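Glutathione S-transferase (Ceriporiopsis subvermispora, PDB 6J3E) probably conjugates glutathione to electrophilic substrates as a serine-type glutathione S-transferase from a wood-rotting fungus. Local coordinates at residues Thr24-Tyr29 with Asp208-Gly213. Numbering follows the deposited sequence.
With EDO (1,2-ethanediol), chain D.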
ATOM      1  N   THR A  24       9.906 -17.142  -3.419  1.00 53.57           N
ATOM      2  CA  THR A  24      10.978 -17.463  -4.357  1.00 54.73           C
ATOM      3  C   THR A  24      10.516 -17.375  -5.807  1.00 51.63           C
ATOM      4  O   THR A  24      11.328 -17.091  -6.692  1.00 54.91           O
ATOM      5  CB  THR A  24      11.559 -18.853  -4.078  1.00 55.61           C
ATOM      6  OG1 THR A  24      10.579 -19.860  -4.363  1.00 54.20           O
ATOM      7  CG2 THR A  24      11.995 -18.967  -2.615  1.00 54.11           C
ATOM      8  N   TRP A  25       9.237 -17.599  -6.085  1.00 49.72           N
ATOM      9  CA  TRP A  25       8.806 -17.471  -7.468  1.00 51.17           C
ATOM     10  C   TRP A  25       8.896 -16.028  -7.941  1.00 56.70           C
ATOM     11  O   TRP A  25       9.158 -15.778  -9.127  1.00 53.31           O
ATOM     12  CB  TRP A  25       7.392 -17.987  -7.645  1.00 50.74           C
ATOM     13  CG  TRP A  25       7.334 -19.358  -8.201  1.00 55.52           C
ATOM     14  CD1 TRP A  25       7.011 -20.500  -7.530  1.00 54.31           C
ATOM     15  CD2 TRP A  25       7.590 -19.744  -9.556  1.00 56.52           C
ATOM     16  NE1 TRP A  25       7.055 -21.580  -8.384  1.00 55.27           N
ATOM     17  CE2 TRP A  25       7.400 -21.141  -9.634  1.00 57.25           C
ATOM     18  CE3 TRP A  25       7.965 -19.046 -10.710  1.00 61.19           C
ATOM     19  CZ2 TRP A  25       7.573 -21.854 -10.817  1.00 60.07           C
ATOM     20  CZ3 TRP A  25       8.137 -19.756 -11.891  1.00 63.99           C
ATOM     21  CH2 TRP A  25       7.946 -21.149 -11.931  1.00 67.03           C
ATOM     22  N   LYS A  26       8.692 -15.068  -7.036  1.00 53.75           N
ATOM     23  CA  LYS A  26       8.938 -13.681  -7.398  1.00 53.16           C
ATOM     24  C   LYS A  26      10.334 -13.551  -7.986  1.00 53.10           C
ATOM     25  O   LYS A  26      10.516 -12.986  -9.068  1.00 52.24           O
ATOM     26  CB  LYS A  26       8.761 -12.766  -6.184  1.00 54.02           C
ATOM     27  CG  LYS A  26       7.313 -12.594  -5.725  1.00 54.68           C
ATOM     28  CD  LYS A  26       7.176 -11.512  -4.645  1.00 50.81           C
ATOM     29  CE  LYS A  26       7.169 -12.116  -3.273  1.00 50.97           C
ATOM     30  NZ  LYS A  26       7.614 -11.212  -2.197  1.00 56.59           N
ATOM     31  N   THR A  27      11.324 -14.155  -7.326  1.00 52.77           N
ATOM     32  CA  THR A  27      12.704 -14.050  -7.802  1.00 55.00           C
ATOM     33  C   THR A  27      12.968 -14.970  -8.992  1.00 54.52           C
ATOM     34  O   THR A  27      13.727 -14.605  -9.901  1.00 56.39           O
ATOM     35  CB  THR A  27      13.668 -14.324  -6.645  1.00 53.11           C
ATOM     36  OG1 THR A  27      13.609 -13.218  -5.741  1.00 52.41           O
ATOM     37  CG2 THR A  27      15.114 -14.483  -7.126  1.00 53.35           C
ATOM     38  N   ARG A  28      12.343 -16.150  -9.026  1.00 50.23           N
ATOM     39  CA  ARG A  28      12.455 -16.997 -10.207  1.00 53.49           C
ATOM     40  C   ARG A  28      11.864 -16.294 -11.427  1.00 60.34           C
ATOM     41  O   ARG A  28      12.512 -16.194 -12.477  1.00 59.25           O
ATOM     42  CB  ARG A  28      11.773 -18.348  -9.967  1.00 54.34           C
ATOM     43  CG  ARG A  28      11.939 -19.333 -11.126  1.00 58.07           C
ATOM     44  CD  ARG A  28      11.346 -20.714 -10.840  1.00 58.41           C
ATOM     45  NE  ARG A  28      12.012 -21.407  -9.743  1.00 62.77           N
ATOM     46  CZ  ARG A  28      13.160 -22.079  -9.852  1.00 63.42           C
ATOM     47  NH1 ARG A  28      13.803 -22.150 -11.011  1.00 60.30           N
ATOM     48  NH2 ARG A  28      13.671 -22.685  -8.788  1.00 63.36           N
ATOM     49  N   TYR A  29      10.632 -15.791 -11.302  1.00 56.87           N
ATOM     50  CA  TYR A  29      10.045 -15.010 -12.384  1.00 57.85           C
ATOM     51  C   TYR A  29      11.000 -13.910 -12.836  1.00 59.43           C
ATOM     52  O   TYR A  29      11.241 -13.738 -14.038  1.00 58.34           O
ATOM     53  CB  TYR A  29       8.705 -14.409 -11.940  1.00 55.14           C
ATOM     54  CG  TYR A  29       7.469 -15.254 -12.215  1.00 58.60           C
ATOM     55  CD1 TYR A  29       7.260 -15.845 -13.460  1.00 62.43           C
ATOM     56  CD2 TYR A  29       6.495 -15.427 -11.242  1.00 53.70           C
ATOM     57  CE1 TYR A  29       6.118 -16.596 -13.721  1.00 58.13           C
ATOM     58  CE2 TYR A  29       5.359 -16.175 -11.490  1.00 59.05           C
ATOM     59  CZ  TYR A  29       5.168 -16.761 -12.729  1.00 61.46           C
ATOM     60  OH  TYR A  29       4.024 -17.515 -12.963  1.00 59.78           O
ATOM     61  N   ASP A 208       3.961  -6.365 -11.165  1.00 49.68           N
ATOM     62  CA  ASP A 208       3.322  -7.462 -11.873  1.00 49.96           C
ATOM     63  C   ASP A 208       3.911  -8.791 -11.446  1.00 50.26           C
ATOM     64  O   ASP A 208       3.183  -9.772 -11.260  1.00 48.82           O
ATOM     65  CB  ASP A 208       3.499  -7.289 -13.386  1.00 47.70           C
ATOM     66  CG  ASP A 208       3.226  -5.872 -13.850  1.00 56.46           C
ATOM     67  OD1 ASP A 208       2.167  -5.299 -13.486  1.00 57.81           O
ATOM     68  OD2 ASP A 208       4.087  -5.325 -14.576  1.00 60.80           O
ATOM     69  N   ILE A 209       5.238  -8.844 -11.325  1.00 52.73           N
ATOM     70  CA  ILE A 209       5.906 -10.078 -10.941  1.00 51.96           C
ATOM     71  C   ILE A 209       5.468 -10.480  -9.550  1.00 49.14           C
ATOM     72  O   ILE A 209       5.251 -11.664  -9.267  1.00 48.46           O
ATOM     73  CB  ILE A 209       7.434  -9.899 -11.044  1.00 49.55           C
ATOM     74  CG1 ILE A 209       7.822  -9.614 -12.488  1.00 47.91           C
ATOM     75  CG2 ILE A 209       8.176 -11.128 -10.518  1.00 51.64           C
ATOM     76  CD1 ILE A 209       9.274  -9.254 -12.680  1.00 54.31           C
ATOM     77  N   THR A 210       5.275  -9.488  -8.673  1.00 49.45           N
ATOM     78  CA  THR A 210       4.826  -9.769  -7.311  1.00 49.54           C
ATOM     79  C   THR A 210       3.505 -10.524  -7.313  1.00 53.76           C
ATOM     80  O   THR A 210       3.321 -11.486  -6.556  1.00 55.93           O
ATOM     81  CB  THR A 210       4.681  -8.466  -6.530  1.00 49.92           C
ATOM     82  OG1 THR A 210       5.960  -7.831  -6.404  1.00 53.31           O
ATOM     83  CG2 THR A 210       4.109  -8.727  -5.154  1.00 42.05           C
ATOM     84  N   ILE A 211       2.573 -10.108  -8.164  1.00 53.33           N
ATOM     85  CA  ILE A 211       1.249 -10.714  -8.156  1.00 55.65           C
ATOM     86  C   ILE A 211       1.320 -12.148  -8.667  1.00 50.66           C
ATOM     87  O   ILE A 211       0.798 -13.073  -8.037  1.00 54.04           O
ATOM     88  CB  ILE A 211       0.270  -9.839  -8.965  1.00 50.57           C
ATOM     89  CG1 ILE A 211       0.205  -8.442  -8.335  1.00 50.71           C
ATOM     90  CG2 ILE A 211      -1.097 -10.454  -8.992  1.00 48.76           C
ATOM     91  CD1 ILE A 211      -0.585  -7.444  -9.119  1.00 48.21           C
ATOM     92  N   VAL A 212       1.996 -12.366  -9.794  1.00 53.68           N
ATOM     93  CA  VAL A 212       2.017 -13.719 -10.341  1.00 54.99           C
ATOM     94  C   VAL A 212       2.826 -14.639  -9.437  1.00 51.86           C
ATOM     95  O   VAL A 212       2.586 -15.852  -9.397  1.00 52.76           O
ATOM     96  CB  VAL A 212       2.544 -13.714 -11.791  1.00 51.58           C
ATOM     97  CG1 VAL A 212       1.545 -13.001 -12.707  1.00 52.48           C
ATOM     98  CG2 VAL A 212       3.895 -13.045 -11.848  1.00 51.34           C
ATOM     99  N   GLY A 213       3.781 -14.088  -8.688  1.00 55.68           N
ATOM    100  CA  GLY A 213       4.463 -14.896  -7.694  1.00 54.45           C
ATOM    101  C   GLY A 213       3.487 -15.537  -6.727  1.00 53.90           C
ATOM    102  O   GLY A 213       3.495 -16.758  -6.521  1.00 50.31           O
TER
HETATM  103  C1  EDO D 302      11.721 -12.706   1.118  1.00 57.57           C
HETATM  104  O1  EDO D 302      10.904 -13.329   2.122  1.00 64.76           O
HETATM  105  C2  EDO D 302      10.872 -11.725   0.323  1.00 63.38           C
HETATM  106  O2  EDO D 302      10.246 -12.421  -0.754  1.00 60.12           O
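K26 and G213 mark the point where the two backbones come nearest, their CA atoms 4.6 Å apart, and they illustrate how a small residue lets helices come close. With no side chain on G213, the axes of the short segments 24-29 and 208-213 approach to 8.1 Å while crossing at 129°. K26 CG rests 4.2 Å from G213 CA, and its CD lies 4.0 Å from T210 CA, so the aliphatic stem of the lysine runs over the neighbouring helix.

One turn further along helix 22-34, Y29 offers a face of its ring to V212. The CG2 methyl of the valine stands 3.9 Å from the ring centroid and 29° off the normal, a CH-pi contact, while W25 CE3 lies over the centre of the other face. The phenol is thus sandwiched, which should restrict its rotation. I209 directs CG2, set trans to its backbone N, into the angle between Y29 CB (3.6 Å) and K26 O (3.3 Å); that carbonyl takes its hydrogen bond from T30 OG1.

The polar end of K26 departs from this apolar seam. A bend at chi3 (-97°) carries NZ away from T210 toward the glutathione site, where it hydrogen-bonds S86 OG and, at 3.2 Å, O2 of an ethanediol probably left by the crystallisation liquor; N23 ND2 also binds the diol. K26, N23 and S86 contact glutathione when it is bound, though this form holds none. A leucine in place of K26 would probably leave S86 OG without its ammonium partner and remove one positive charge from the glutathione site. No hydrogen bond joins the two segments: van der Waals contact unites the thioredoxin-like and helical domains, while the lysine's apolar stem serves that interface and its ammonium the substrate pocket.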